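Long-range contacts in Rnh (Ribonuclease H) (Chlorobaculum tepidum, PDB 3H08), which probably cuts the RNA strand of RNA-DNA hybrids endonucleolytically with the help of magnesium, leaving 5'-phosphomonoester ends: residues A[7-12]-A[22-27]; A[17-22]-A[36-41]; A[43-48]-A[71-76]; A[51-56]-A[106-111]; A[63-68]-A[115-120]. The protein carries 3 engineered substitutions. One frame throughout, in Å; residues are numbered along the deposited sequence. Where two conformers were deposited one is given.

Interaction 1: A[7-12]-A[22-27]; sequences IYTDGA and WGALLM
I7 and L26 meet across the antiparallel beta hairpin of strands 4-13 and 18-28, which opens the RNase H fold. The two short strands run at 173° with their axes 4.7 Å apart. Y8-L25 and D10-G23 form hydrogen-bonded pairs, while I7-L26, T9-A24 and G11-W22 are the non-hydrogen-bonded pairs. Y8 N gives a bond of 2.8 Å to L25 O, and G23 N one of 2.9 Å to D10 O.

The tightly packed side carries I7, T9, A24 and L26, all four buried: T9 packs on A51 and L26 on G55 of helix 44-57, I7 on V65 and A24 on I35. I7 and L26 lie alongside each other, pointing the same way, I7 CG1 4.0 Å from L26 CG. T9 adds its methyl, CG2, 4.2 Å from A24 CB.

The other side is looser. G23 sets no side chain beside D10, a predicted metal ligand whose nearest side-chain atom is about 4 Å from a bound magnesium ion. Y8 and M27 are partly exposed, with Y130 of helix 129-144 beside both. A bend at chi3 (-62°) of M27 carries its methyl CE obliquely to the Y8 ring, 3.8 Å from Y8 CE2.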
# COMPACT_ATOMS: atom_id res chain seq x y z
N ILE A 7 4.17 -5.56 -7.21
CA ILE A 7 3.35 -5.68 -6.02
C ILE A 7 2.02 -5.02 -6.28
O ILE A 7 1.95 -3.90 -6.77
CB ILE A 7 4.03 -5.05 -4.78
CG1 ILE A 7 5.44 -5.61 -4.62
CG2 ILE A 7 3.21 -5.27 -3.56
CD1 ILE A 7 6.15 -5.13 -3.40
N TYR A 8 0.96 -5.74 -5.93
CA TYR A 8 -0.42 -5.30 -6.08
C TYR A 8 -1.00 -5.15 -4.69
O TYR A 8 -0.98 -6.09 -3.91
CB TYR A 8 -1.20 -6.30 -6.88
CG TYR A 8 -0.63 -6.57 -8.24
CD1 TYR A 8 -1.05 -5.83 -9.34
CD2 TYR A 8 0.34 -7.56 -8.44
CE1 TYR A 8 -0.54 -6.08 -10.61
CE2 TYR A 8 0.84 -7.79 -9.70
CZ TYR A 8 0.42 -7.04 -10.78
OH TYR A 8 0.89 -7.32 -12.06
N THR A 9 -1.48 -3.97 -4.36
CA THR A 9 -1.92 -3.67 -3.00
C THR A 9 -3.37 -3.19 -2.99
O THR A 9 -3.82 -2.47 -3.91
CB THR A 9 -0.98 -2.63 -2.34
OG1 THR A 9 -1.14 -1.35 -2.96
CG2 THR A 9 0.44 -3.07 -2.41
N ASP A 10 -4.08 -3.48 -1.90
CA ASP A 10 -5.46 -3.01 -1.70
C ASP A 10 -5.76 -2.90 -0.23
O ASP A 10 -5.30 -3.70 0.56
CB ASP A 10 -6.50 -3.95 -2.37
CG ASP A 10 -7.93 -3.31 -2.51
OD1 ASP A 10 -8.63 -3.12 -1.46
OD2 ASP A 10 -8.43 -3.11 -3.67
N GLY A 11 -6.60 -1.94 0.11
CA GLY A 11 -7.11 -1.85 1.45
C GLY A 11 -8.60 -1.59 1.42
O GLY A 11 -9.11 -1.04 0.44
N ALA A 12 -9.26 -1.98 2.48
CA ALA A 12 -10.73 -1.87 2.61
C ALA A 12 -11.06 -1.53 4.06
O ALA A 12 -10.41 -2.00 4.95
CB ALA A 12 -11.39 -3.22 2.23
N TRP A 22 -6.14 -5.16 4.83
CA TRP A 22 -5.24 -4.88 3.74
C TRP A 22 -4.74 -6.19 3.16
O TRP A 22 -4.69 -7.22 3.84
CB TRP A 22 -4.03 -4.00 4.21
CG TRP A 22 -3.32 -4.54 5.39
CD1 TRP A 22 -3.59 -4.28 6.72
CD2 TRP A 22 -2.27 -5.51 5.39
NE1 TRP A 22 -2.76 -5.02 7.52
CE2 TRP A 22 -1.95 -5.79 6.73
CE3 TRP A 22 -1.55 -6.15 4.38
CZ2 TRP A 22 -0.97 -6.68 7.08
CZ3 TRP A 22 -0.62 -7.07 4.75
CH2 TRP A 22 -0.32 -7.31 6.07
N GLY A 23 -4.30 -6.11 1.91
CA GLY A 23 -3.77 -7.27 1.23
C GLY A 23 -2.73 -6.84 0.22
O GLY A 23 -2.78 -5.73 -0.33
N ALA A 24 -1.78 -7.72 -0.04
CA ALA A 24 -0.78 -7.48 -1.07
C ALA A 24 -0.40 -8.81 -1.71
O ALA A 24 -0.28 -9.83 -1.04
CB ALA A 24 0.45 -6.77 -0.50
N LEU A 25 -0.16 -8.75 -3.01
CA LEU A 25 0.29 -9.86 -3.80
C LEU A 25 1.60 -9.42 -4.44
O LEU A 25 1.66 -8.37 -5.12
CB LEU A 25 -0.75 -10.17 -4.89
CG LEU A 25 -0.45 -11.26 -5.88
CD1 LEU A 25 -0.01 -12.46 -5.19
CD2 LEU A 25 -1.72 -11.51 -6.69
N LEU A 26 2.65 -10.16 -4.13
CA LEU A 26 4.00 -9.91 -4.63
C LEU A 26 4.30 -10.93 -5.71
O LEU A 26 4.07 -12.12 -5.51
CB LEU A 26 5.04 -10.05 -3.50
CG LEU A 26 5.06 -8.92 -2.48
CD1 LEU A 26 4.03 -9.12 -1.43
CD2 LEU A 26 6.42 -8.79 -1.86
N MET A 27 4.79 -10.47 -6.84
CA MET A 27 5.02 -11.31 -8.00
C MET A 27 6.44 -11.15 -8.55
O MET A 27 6.92 -10.05 -8.75
CB MET A 27 4.00 -10.92 -9.07
CG MET A 27 4.20 -11.57 -10.36
SD MET A 27 3.00 -10.90 -11.50
CE MET A 27 1.49 -11.39 -10.72

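Interaction 2: A[17-22]-A[36-41]; sequences PGKGGW and SGYDPA
W22 lays its indole over the S36-G37 peptide. CB rests against A51 of helix 44-57. A chi1 of 52° then sets CG between the backbone N and the carbonyl carbon, turning the ring back across strand 31-39. CD1 comes 3.6 Å from G37 O, CD2 lies beside G37 N, and CE2 is 3.3 Å from G37 N, which sits over the middle of one ring face. CE3 and CZ3 lie against S36 CA; CZ2 meets G37 CA at 3.5 Å, and CH2 is 3.4 Å from S36 C. G37 CA also makes a CH-pi contact with the five-membered ring. A CB on G37 would clash with W22 CZ2, so this close packing depends on the missing side chain.

This second antiparallel hairpin of the sheet has W22-G37 and G20-D39 as hydrogen-bonded pairs. K19 crosses the Y38 side chain obliquely, its CE 3.2 Å from Y38 OH.

A water in the indole plane accepts from W22 NE1 at 3.0 Å and donates to Y38 O. A serine in place of W22 would probably uncover the G37 peptide and leave that water without its indole partner. The indole N-H is thus satisfied through solvent while its face packs on peptide.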
# COMPACT_ATOMS: atom_id res chain seq x y z
N PRO A 17 -14.25 5.96 11.42
CA PRO A 17 -13.54 4.70 11.26
C PRO A 17 -14.40 3.44 11.39
O PRO A 17 -15.57 3.47 11.84
CB PRO A 17 -12.51 4.75 12.40
CG PRO A 17 -13.27 5.42 13.50
CD PRO A 17 -14.26 6.38 12.84
N GLY A 18 -13.79 2.32 11.02
CA GLY A 18 -14.39 1.01 11.13
C GLY A 18 -13.38 -0.10 10.97
O GLY A 18 -12.19 0.15 10.84
N LYS A 19 -13.87 -1.34 10.94
CA LYS A 19 -13.02 -2.51 10.77
C LYS A 19 -12.41 -2.48 9.39
O LYS A 19 -13.09 -2.14 8.43
CB LYS A 19 -13.82 -3.79 10.93
CG LYS A 19 -14.26 -4.10 12.33
CD LYS A 19 -14.99 -5.43 12.38
CE LYS A 19 -15.12 -5.93 13.80
NZ LYS A 19 -16.22 -5.25 14.54
N GLY A 20 -11.13 -2.79 9.29
CA GLY A 20 -10.46 -2.75 8.03
C GLY A 20 -9.50 -3.88 7.79
O GLY A 20 -9.14 -4.62 8.69
N GLY A 21 -9.09 -4.00 6.54
CA GLY A 21 -8.10 -4.98 6.16
C GLY A 21 -7.25 -4.47 5.02
O GLY A 21 -7.61 -3.53 4.31
N TRP A 22 -6.14 -5.16 4.83
CA TRP A 22 -5.24 -4.88 3.74
C TRP A 22 -4.74 -6.19 3.16
O TRP A 22 -4.69 -7.22 3.84
CB TRP A 22 -4.03 -4.00 4.21
CG TRP A 22 -3.32 -4.54 5.39
CD1 TRP A 22 -3.59 -4.28 6.72
CD2 TRP A 22 -2.27 -5.51 5.39
NE1 TRP A 22 -2.76 -5.02 7.52
CE2 TRP A 22 -1.95 -5.79 6.73
CE3 TRP A 22 -1.55 -6.15 4.38
CZ2 TRP A 22 -0.97 -6.68 7.08
CZ3 TRP A 22 -0.62 -7.07 4.75
CH2 TRP A 22 -0.32 -7.31 6.07
N SER A 36 -1.71 -10.48 4.12
CA SER A 36 -2.87 -9.68 4.46
C SER A 36 -2.96 -9.48 5.96
O SER A 36 -2.31 -10.19 6.74
CB SER A 36 -4.10 -10.40 4.00
OG SER A 36 -4.25 -11.66 4.63
N GLY A 37 -3.80 -8.54 6.36
CA GLY A 37 -4.03 -8.34 7.77
C GLY A 37 -5.26 -7.48 8.04
O GLY A 37 -5.90 -6.97 7.12
N TYR A 38 -5.53 -7.32 9.33
CA TYR A 38 -6.74 -6.74 9.86
C TYR A 38 -6.42 -5.56 10.81
O TYR A 38 -5.38 -5.54 11.50
CB TYR A 38 -7.47 -7.83 10.67
CG TYR A 38 -8.64 -7.34 11.49
CD1 TYR A 38 -9.83 -6.99 10.89
CD2 TYR A 38 -8.57 -7.29 12.88
CE1 TYR A 38 -10.89 -6.52 11.64
CE2 TYR A 38 -9.63 -6.83 13.64
CZ TYR A 38 -10.80 -6.46 13.03
OH TYR A 38 -11.89 -6.05 13.82
N ASP A 39 -7.33 -4.59 10.88
CA ASP A 39 -7.23 -3.48 11.86
C ASP A 39 -8.63 -3.19 12.39
O ASP A 39 -9.54 -3.02 11.61
CB ASP A 39 -6.64 -2.26 11.15
CG ASP A 39 -6.36 -1.11 12.09
OD1 ASP A 39 -7.20 -0.82 12.96
OD2 ASP A 39 -5.30 -0.48 11.92
N PRO A 40 -8.83 -3.23 13.72
CA PRO A 40 -10.18 -3.13 14.24
C PRO A 40 -10.85 -1.77 14.12
O PRO A 40 -12.07 -1.68 14.28
CB PRO A 40 -10.00 -3.48 15.73
CG PRO A 40 -8.65 -3.11 16.06
CD PRO A 40 -7.85 -3.41 14.81
N ALA A 41 -10.06 -0.72 13.92
CA ALA A 41 -10.65 0.63 13.84
C ALA A 41 -9.74 1.52 13.03
O ALA A 41 -8.70 1.94 13.50
CB ALA A 41 -10.91 1.20 15.24
O HOH W 1 -2.81 -5.05 10.48

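Interaction 3: A[43-48]-A[71-76]; sequences TNNRME and SAYLVN
Y73 holds CG trans to its own amide nitrogen (chi1 -178°), and this swings its ring against N45; S71, with OG likewise trans to N (chi1 176°), sends its hydroxyl to E48. The contact sets the start of helix 44-57 beside the start of helix 72-79 at the active site of the RNase H fold. S71 is the N-cap of the second helix: its OG accepts from L74 N at 3.0 Å. The same OG donates to E48 OE1 at 2.6 Å, coming from above the carboxylate plane instead of within it. One hydroxyl therefore serves both the helix end and the carboxylate.

E48 reaches across with its chain extended beyond CG, and its CB lies 3.6 Å from S71 CB. Its side chain is about 3 Å from a bound magnesium ion at its nearest atom, in keeping with its predicted role as a metal ligand; S71 would thus be a second-shell residue, probably steadying a first-shell carboxylate.

The flat groups of N45 and Y73 are stacked, their planes only 8° apart. N45 CG sits over one ring face, and N45 CB is 3.6 Å from Y73 CD2. Beyond N45, the ring meets W105 edge-to-face, and Y73 OH is hydrogen-bonded to W105 NE1. Replacing Y73 by a leucine is likely to leave the N45 side chain without the flat surface under it and W105 NE1 without its hydroxyl partner.

A water joins the two helices once more: it donates to E48 OE1 at 2.8 Å and accepts from Y73 N at 3.2 Å.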
# COMPACT_ATOMS: atom_id res chain seq x y z
N THR A 43 -9.41 3.62 8.75
CA THR A 43 -10.00 4.27 7.60
C THR A 43 -9.52 3.62 6.31
O THR A 43 -8.50 2.90 6.29
CB THR A 43 -9.62 5.75 7.56
OG1 THR A 43 -8.23 5.87 7.21
CG2 THR A 43 -9.85 6.41 8.92
N ASN A 44 -10.24 3.87 5.22
CA ASN A 44 -9.81 3.39 3.91
C ASN A 44 -8.40 3.87 3.55
O ASN A 44 -7.58 3.10 3.07
CB ASN A 44 -10.79 3.83 2.83
CG ASN A 44 -12.08 3.04 2.87
OD1 ASN A 44 -12.10 1.87 2.49
ND2 ASN A 44 -13.14 3.66 3.34
N ASN A 45 -8.13 5.16 3.75
CA ASN A 45 -6.81 5.69 3.46
C ASN A 45 -5.71 5.00 4.23
O ASN A 45 -4.67 4.70 3.68
CB ASN A 45 -6.75 7.19 3.73
CG ASN A 45 -7.44 8.01 2.65
OD1 ASN A 45 -7.76 7.51 1.57
ND2 ASN A 45 -7.60 9.30 2.91
N ARG A 46 -5.92 4.75 5.51
CA ARG A 46 -4.90 4.05 6.29
C ARG A 46 -4.66 2.64 5.79
O ARG A 46 -3.49 2.18 5.73
CB ARG A 46 -5.24 4.05 7.78
CG ARG A 46 -4.95 5.36 8.44
CD ARG A 46 -5.03 5.29 9.97
NE ARG A 46 -3.96 4.52 10.58
CZ ARG A 46 -2.76 4.99 10.92
NH1 ARG A 46 -2.41 6.24 10.65
NH2 ARG A 46 -1.88 4.17 11.52
N MET A 47 -5.73 1.94 5.42
CA MET A 47 -5.54 0.56 4.94
C MET A 47 -4.86 0.53 3.54
O MET A 47 -4.10 -0.37 3.27
CB MET A 47 -6.85 -0.19 4.90
CG MET A 47 -7.42 -0.49 6.26
SD MET A 47 -6.43 -1.65 7.27
CE MET A 47 -5.37 -0.52 8.11
N GLU A 48 -5.14 1.52 2.71
CA GLU A 48 -4.47 1.69 1.43
C GLU A 48 -2.98 1.88 1.62
O GLU A 48 -2.19 1.27 0.90
CB GLU A 48 -5.07 2.89 0.69
CG GLU A 48 -6.51 2.62 0.23
CD GLU A 48 -7.31 3.88 -0.20
OE1 GLU A 48 -6.77 5.01 -0.38
OE2 GLU A 48 -8.54 3.73 -0.37
N SER A 71 -5.38 3.24 -4.92
CA SER A 71 -5.41 4.37 -4.00
C SER A 71 -4.84 5.63 -4.62
O SER A 71 -3.62 5.78 -4.77
CB SER A 71 -4.67 4.04 -2.71
OG SER A 71 -4.59 5.14 -1.83
N ALA A 72 -5.72 6.58 -4.94
CA ALA A 72 -5.27 7.89 -5.40
C ALA A 72 -4.48 8.60 -4.30
O ALA A 72 -3.50 9.26 -4.57
CB ALA A 72 -6.42 8.71 -5.82
N TYR A 73 -4.92 8.42 -3.05
CA TYR A 73 -4.25 8.99 -1.88
C TYR A 73 -2.79 8.64 -1.88
O TYR A 73 -1.94 9.50 -1.78
CB TYR A 73 -4.95 8.45 -0.63
CG TYR A 73 -4.42 8.97 0.69
CD1 TYR A 73 -4.43 10.33 0.99
CD2 TYR A 73 -3.93 8.09 1.66
CE1 TYR A 73 -3.94 10.80 2.23
CE2 TYR A 73 -3.50 8.54 2.88
CZ TYR A 73 -3.49 9.88 3.16
OH TYR A 73 -3.03 10.30 4.39
N LEU A 74 -2.50 7.35 -2.02
CA LEU A 74 -1.13 6.91 -2.11
C LEU A 74 -0.43 7.37 -3.36
O LEU A 74 0.68 7.95 -3.32
CB LEU A 74 -1.08 5.39 -2.03
CG LEU A 74 0.28 4.70 -2.23
CD1 LEU A 74 1.27 5.10 -1.13
CD2 LEU A 74 0.11 3.22 -2.31
N VAL A 75 -1.02 7.05 -4.49
CA VAL A 75 -0.30 7.24 -5.74
C VAL A 75 -0.06 8.72 -6.05
O VAL A 75 1.02 9.11 -6.46
CB VAL A 75 -1.01 6.52 -6.92
CG1 VAL A 75 -0.31 6.85 -8.24
CG2 VAL A 75 -1.08 5.07 -6.68
N ASN A 76 -1.04 9.57 -5.76
CA ASN A 76 -0.84 11.01 -5.96
C ASN A 76 0.27 11.55 -5.06
O ASN A 76 1.06 12.37 -5.48
CB ASN A 76 -2.12 11.77 -5.71
CG ASN A 76 -3.15 11.53 -6.79
OD1 ASN A 76 -2.82 11.05 -7.88
ND2 ASN A 76 -4.39 11.85 -6.50
O HOH W 2 -7.60 6.92 -2.19

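Interaction 4: A[51-56]-A[106-111]; sequences AAIKGL and QEILKL
L56, which packs against L111, gives its backbone N-H to A52 O at 2.9 Å within its own helix; no hydrogen bond crosses between the two segments. The motif is a helix-helix packing of 44-57 against 102-114 in the alpha/beta RNase H fold. The short axes pass 9.8 Å apart with an angle of 34° between their directions, and I53, L56, I108 and L111, which carry most of the contact, are buried.

I53 is the hub. Its CG1, anti to the carbonyl carbon (chi1 -70°), heads for the other helix, so that CD1 comes 3.9 Å from E107 CB. The same branch crosses I108 at about a right angle, I53 CG1 lying 3.6 Å from I108 CG1; I108 was modelled in two conformers, so this distance is the less certain one. The second branch of I53, CG2, is 3.9 Å from L111 CD1.

L111 CD1 also covers the carbonyl of I53, 3.6 Å from I53 O. Beside I53, E107 brings its carboxylate close to that of E57, which may raise the pKa of one of them. The far end closes where L56 and L111 overlap, with L56 CD1 4.0 Å from L111 CB and L111 CD2 4.1 Å from L56 CB.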
# COMPACT_ATOMS: atom_id res chain seq x y z
N ALA A 51 -1.35 -1.43 3.16
CA ALA A 51 -1.11 -2.50 2.16
C ALA A 51 0.24 -2.31 1.45
O ALA A 51 0.96 -3.25 1.24
CB ALA A 51 -2.21 -2.56 1.22
N ALA A 52 0.53 -1.07 1.05
CA ALA A 52 1.81 -0.76 0.41
C ALA A 52 2.98 -0.97 1.37
O ALA A 52 4.01 -1.52 0.99
CB ALA A 52 1.78 0.61 -0.15
N ILE A 53 2.85 -0.49 2.60
CA ILE A 53 3.90 -0.68 3.62
C ILE A 53 4.22 -2.15 3.84
O ILE A 53 5.37 -2.55 3.80
CB ILE A 53 3.49 -0.03 4.94
CG1 ILE A 53 3.52 1.50 4.78
CG2 ILE A 53 4.38 -0.51 6.09
CD1 ILE A 53 2.78 2.25 5.85
N LYS A 54 3.18 -2.93 4.05
CA LYS A 54 3.34 -4.33 4.34
C LYS A 54 3.90 -5.07 3.11
O LYS A 54 4.77 -5.94 3.26
CB LYS A 54 2.01 -4.92 4.81
CG LYS A 54 1.53 -4.37 6.14
CD LYS A 54 2.37 -4.85 7.25
CE LYS A 54 1.75 -4.48 8.55
NZ LYS A 54 2.66 -4.88 9.66
N GLY A 55 3.42 -4.73 1.91
CA GLY A 55 3.95 -5.30 0.71
C GLY A 55 5.44 -5.05 0.59
O GLY A 55 6.21 -5.94 0.29
N LEU A 56 5.86 -3.80 0.78
CA LEU A 56 7.28 -3.47 0.70
C LEU A 56 8.09 -4.14 1.82
O LEU A 56 9.22 -4.56 1.59
CB LEU A 56 7.48 -1.96 0.66
CG LEU A 56 6.95 -1.28 -0.61
CD1 LEU A 56 6.90 0.22 -0.41
CD2 LEU A 56 7.76 -1.62 -1.83
N GLN A 106 5.89 8.09 7.22
CA GLN A 106 7.29 7.93 7.61
C GLN A 106 7.80 6.56 7.25
O GLN A 106 8.97 6.39 6.91
CB GLN A 106 7.44 8.16 9.11
CG GLN A 106 7.41 9.63 9.45
CD GLN A 106 7.25 9.93 10.92
OE1 GLN A 106 7.53 11.03 11.35
NE2 GLN A 106 6.77 8.96 11.69
N GLU A 107 6.94 5.57 7.38
CA GLU A 107 7.31 4.21 7.01
C GLU A 107 7.53 4.11 5.51
O GLU A 107 8.49 3.49 5.06
CB GLU A 107 6.24 3.22 7.46
CG GLU A 107 6.33 2.85 8.88
CD GLU A 107 7.67 2.18 9.16
OE1 GLU A 107 7.91 1.06 8.63
OE2 GLU A 107 8.49 2.79 9.84
N ILE A 108 6.65 4.74 4.74
CA ILE A 108 6.75 4.72 3.29
C ILE A 108 8.00 5.44 2.82
O ILE A 108 8.63 5.01 1.85
CB ILE A 108 5.48 5.32 2.62
CG1 ILE A 108 4.28 4.42 2.90
CG2 ILE A 108 5.70 5.51 1.12
CD1 ILE A 108 2.92 5.04 2.57
N LEU A 109 8.39 6.52 3.51
CA LEU A 109 9.67 7.18 3.22
C LEU A 109 10.86 6.22 3.38
O LEU A 109 11.76 6.19 2.53
CB LEU A 109 9.85 8.39 4.12
CG LEU A 109 9.08 9.58 3.63
CD1 LEU A 109 9.08 10.64 4.74
CD2 LEU A 109 9.67 10.14 2.36
N LYS A 110 10.89 5.48 4.49
CA LYS A 110 11.95 4.54 4.73
C LYS A 110 12.01 3.43 3.68
O LYS A 110 13.07 3.09 3.14
CB LYS A 110 11.81 3.96 6.14
CG LYS A 110 12.07 4.98 7.26
CD LYS A 110 11.68 4.38 8.60
CE LYS A 110 12.71 3.37 9.04
NZ LYS A 110 12.53 2.93 10.47
N LEU A 111 10.86 2.91 3.34
CA LEU A 111 10.78 1.76 2.44
C LEU A 111 11.10 2.14 1.01
O LEU A 111 11.54 1.31 0.23
CB LEU A 111 9.38 1.15 2.53
CG LEU A 111 9.18 0.41 3.84
CD1 LEU A 111 7.71 0.19 4.13
CD2 LEU A 111 9.92 -0.92 3.82

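Interaction 5: A[63-68]-A[115-120]; sequences ARVQLY and HRVTFH. Engineered in segment 63-68: A63 (natural residue Cys).
The Y68 and H120 rings form an offset stack, their centroids 4.5 Å apart and their planes at 20°. H120 CD2 lies over the rim of one Y68 face, and H120 CB is 3.6 Å from Y68 CD1. At its edge the imidazole is met in plane: H120 NE2 donates to Q66 OE1, almost straight at 172°, at 2.5 Å, a length shorter than usual and so doubtful. A bend at chi2 (-78°) of Q66 carries the amide over to it; stack and bond together probably hold the turn of the ring. V117 CG1 sits over one face of F119, toward the rim. At the other end, H115 presents its ring edge to A63, an engineered alanine, whose backbone N donates to H115 ND1 at 3.0 Å.

Between these ends the segments run as parallel strands, joined through helices 72-79, 82-88 and 102-114 in a beta-alpha-beta crossover, with 116-121 at the sheet edge. L67 N donates to T118 O at 2.8 Å, and V65 O accepts from T118 N.

The opposite face is apolar, turned to helices 44-57 and 72-79. L67 and F119 lie side by side, L67 CD2 4.0 Å from F119 CD1, and V117 CG1 is 4.0 Å from L67 CB.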
# COMPACT_ATOMS: atom_id res chain seq x y z
N ALA A 63 15.03 -4.08 -3.69
CA ALA A 63 14.48 -4.41 -4.99
C ALA A 63 14.08 -3.18 -5.79
O ALA A 63 13.92 -2.08 -5.25
CB ALA A 63 13.23 -5.30 -4.79
N ARG A 64 13.90 -3.39 -7.10
CA ARG A 64 13.19 -2.45 -7.96
C ARG A 64 11.75 -2.93 -7.92
O ARG A 64 11.50 -4.13 -8.12
CB ARG A 64 13.73 -2.55 -9.37
CG ARG A 64 13.12 -1.59 -10.36
CD ARG A 64 13.98 -1.48 -11.56
NE ARG A 64 13.42 -0.54 -12.55
CZ ARG A 64 14.02 -0.21 -13.69
NH1 ARG A 64 15.19 -0.74 -14.03
NH2 ARG A 64 13.43 0.67 -14.51
N VAL A 65 10.80 -2.03 -7.70
CA VAL A 65 9.42 -2.41 -7.49
C VAL A 65 8.50 -1.63 -8.40
O VAL A 65 8.60 -0.41 -8.53
CB VAL A 65 8.99 -2.19 -6.00
CG1 VAL A 65 7.52 -2.52 -5.81
CG2 VAL A 65 9.88 -2.97 -5.06
N GLN A 66 7.58 -2.35 -9.02
CA GLN A 66 6.45 -1.72 -9.70
C GLN A 66 5.22 -2.02 -8.83
O GLN A 66 4.87 -3.17 -8.65
CB GLN A 66 6.26 -2.34 -11.09
CG GLN A 66 7.47 -2.19 -12.00
CD GLN A 66 7.55 -0.81 -12.60
OE1 GLN A 66 6.56 -0.21 -12.87
NE2 GLN A 66 8.75 -0.34 -12.86
N LEU A 67 4.63 -0.99 -8.27
CA LEU A 67 3.54 -1.12 -7.30
C LEU A 67 2.26 -0.57 -7.86
O LEU A 67 2.20 0.60 -8.24
CB LEU A 67 3.92 -0.43 -5.99
CG LEU A 67 3.03 -0.81 -4.79
CD1 LEU A 67 3.79 -0.69 -3.52
CD2 LEU A 67 1.82 0.06 -4.76
N TYR A 68 1.27 -1.45 -7.96
CA TYR A 68 -0.07 -1.14 -8.50
C TYR A 68 -1.08 -1.02 -7.37
O TYR A 68 -1.30 -1.99 -6.62
CB TYR A 68 -0.51 -2.25 -9.47
CG TYR A 68 0.26 -2.21 -10.75
CD1 TYR A 68 -0.22 -1.52 -11.85
CD2 TYR A 68 1.50 -2.81 -10.85
CE1 TYR A 68 0.50 -1.49 -13.03
CE2 TYR A 68 2.25 -2.78 -12.02
CZ TYR A 68 1.75 -2.08 -13.11
OH TYR A 68 2.44 -2.05 -14.30
N HIS A 115 13.94 0.49 -1.32
CA HIS A 115 13.52 -0.05 -2.61
C HIS A 115 13.30 1.08 -3.56
O HIS A 115 12.89 2.17 -3.14
CB HIS A 115 12.22 -0.85 -2.42
CG HIS A 115 12.35 -1.94 -1.41
ND1 HIS A 115 13.15 -3.04 -1.61
CD2 HIS A 115 11.83 -2.07 -0.16
CE1 HIS A 115 13.10 -3.82 -0.54
NE2 HIS A 115 12.33 -3.24 0.36
N ARG A 116 13.52 0.84 -4.85
CA ARG A 116 13.28 1.87 -5.87
C ARG A 116 11.93 1.59 -6.49
O ARG A 116 11.77 0.64 -7.26
CB ARG A 116 14.42 1.89 -6.88
CG ARG A 116 15.75 2.25 -6.22
CD ARG A 116 16.71 2.88 -7.16
NE ARG A 116 17.83 3.50 -6.46
CZ ARG A 116 17.93 4.79 -6.18
NH1 ARG A 116 16.96 5.64 -6.54
NH2 ARG A 116 18.99 5.24 -5.54
N VAL A 117 10.94 2.34 -6.04
CA VAL A 117 9.53 2.03 -6.29
C VAL A 117 8.88 2.99 -7.28
O VAL A 117 9.00 4.20 -7.15
CB VAL A 117 8.71 2.04 -4.97
CG1 VAL A 117 7.30 1.49 -5.19
CG2 VAL A 117 9.42 1.26 -3.88
N THR A 118 8.21 2.43 -8.27
CA THR A 118 7.36 3.20 -9.14
C THR A 118 5.94 2.81 -8.76
O THR A 118 5.65 1.65 -8.52
CB THR A 118 7.63 2.90 -10.62
OG1 THR A 118 7.51 1.49 -10.84
CG2 THR A 118 9.02 3.33 -10.98
N PHE A 119 5.09 3.81 -8.68
CA PHE A 119 3.69 3.64 -8.27
C PHE A 119 2.78 3.85 -9.49
O PHE A 119 2.94 4.84 -10.23
CB PHE A 119 3.35 4.68 -7.17
CG PHE A 119 4.06 4.42 -5.85
CD1 PHE A 119 3.41 3.71 -4.82
CD2 PHE A 119 5.39 4.81 -5.66
CE1 PHE A 119 4.08 3.43 -3.64
CE2 PHE A 119 6.04 4.54 -4.46
CZ PHE A 119 5.38 3.87 -3.45
N HIS A 120 1.79 2.99 -9.61
CA HIS A 120 0.83 3.03 -10.68
C HIS A 120 -0.55 2.98 -10.10
O HIS A 120 -0.84 2.13 -9.27
CB HIS A 120 1.00 1.81 -11.59
CG HIS A 120 2.37 1.66 -12.17
ND1 HIS A 120 2.81 2.39 -13.26
CD2 HIS A 120 3.40 0.86 -11.82
CE1 HIS A 120 4.05 2.04 -13.55
NE2 HIS A 120 4.42 1.09 -12.70

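Interactions 1, 2 and 5 lie in one sheet. Interactions 1 and 2 share W22 and join where A12 O meets G21 N at 2.9 Å, interactions 1 and 5 where I7 O meets Y68 N at 2.8 Å, both probably hydrogen bonds. Interactions 2 and 5, with centres 24 Å apart, lie on opposite sides of the chain's centre. Helix 44-57 serves interactions 3 and 4, A51 CB lying 3.4 Å from D10 O of the sheet. L74 CD1 of interaction 3 touches F119 CE1 of interaction 5 at 4.1 Å. Interactions 1 and 3 bring D10 and E48 to the predicted metal site, their side chains about 6 Å apart at nearest atoms, beside the bound magnesium ion.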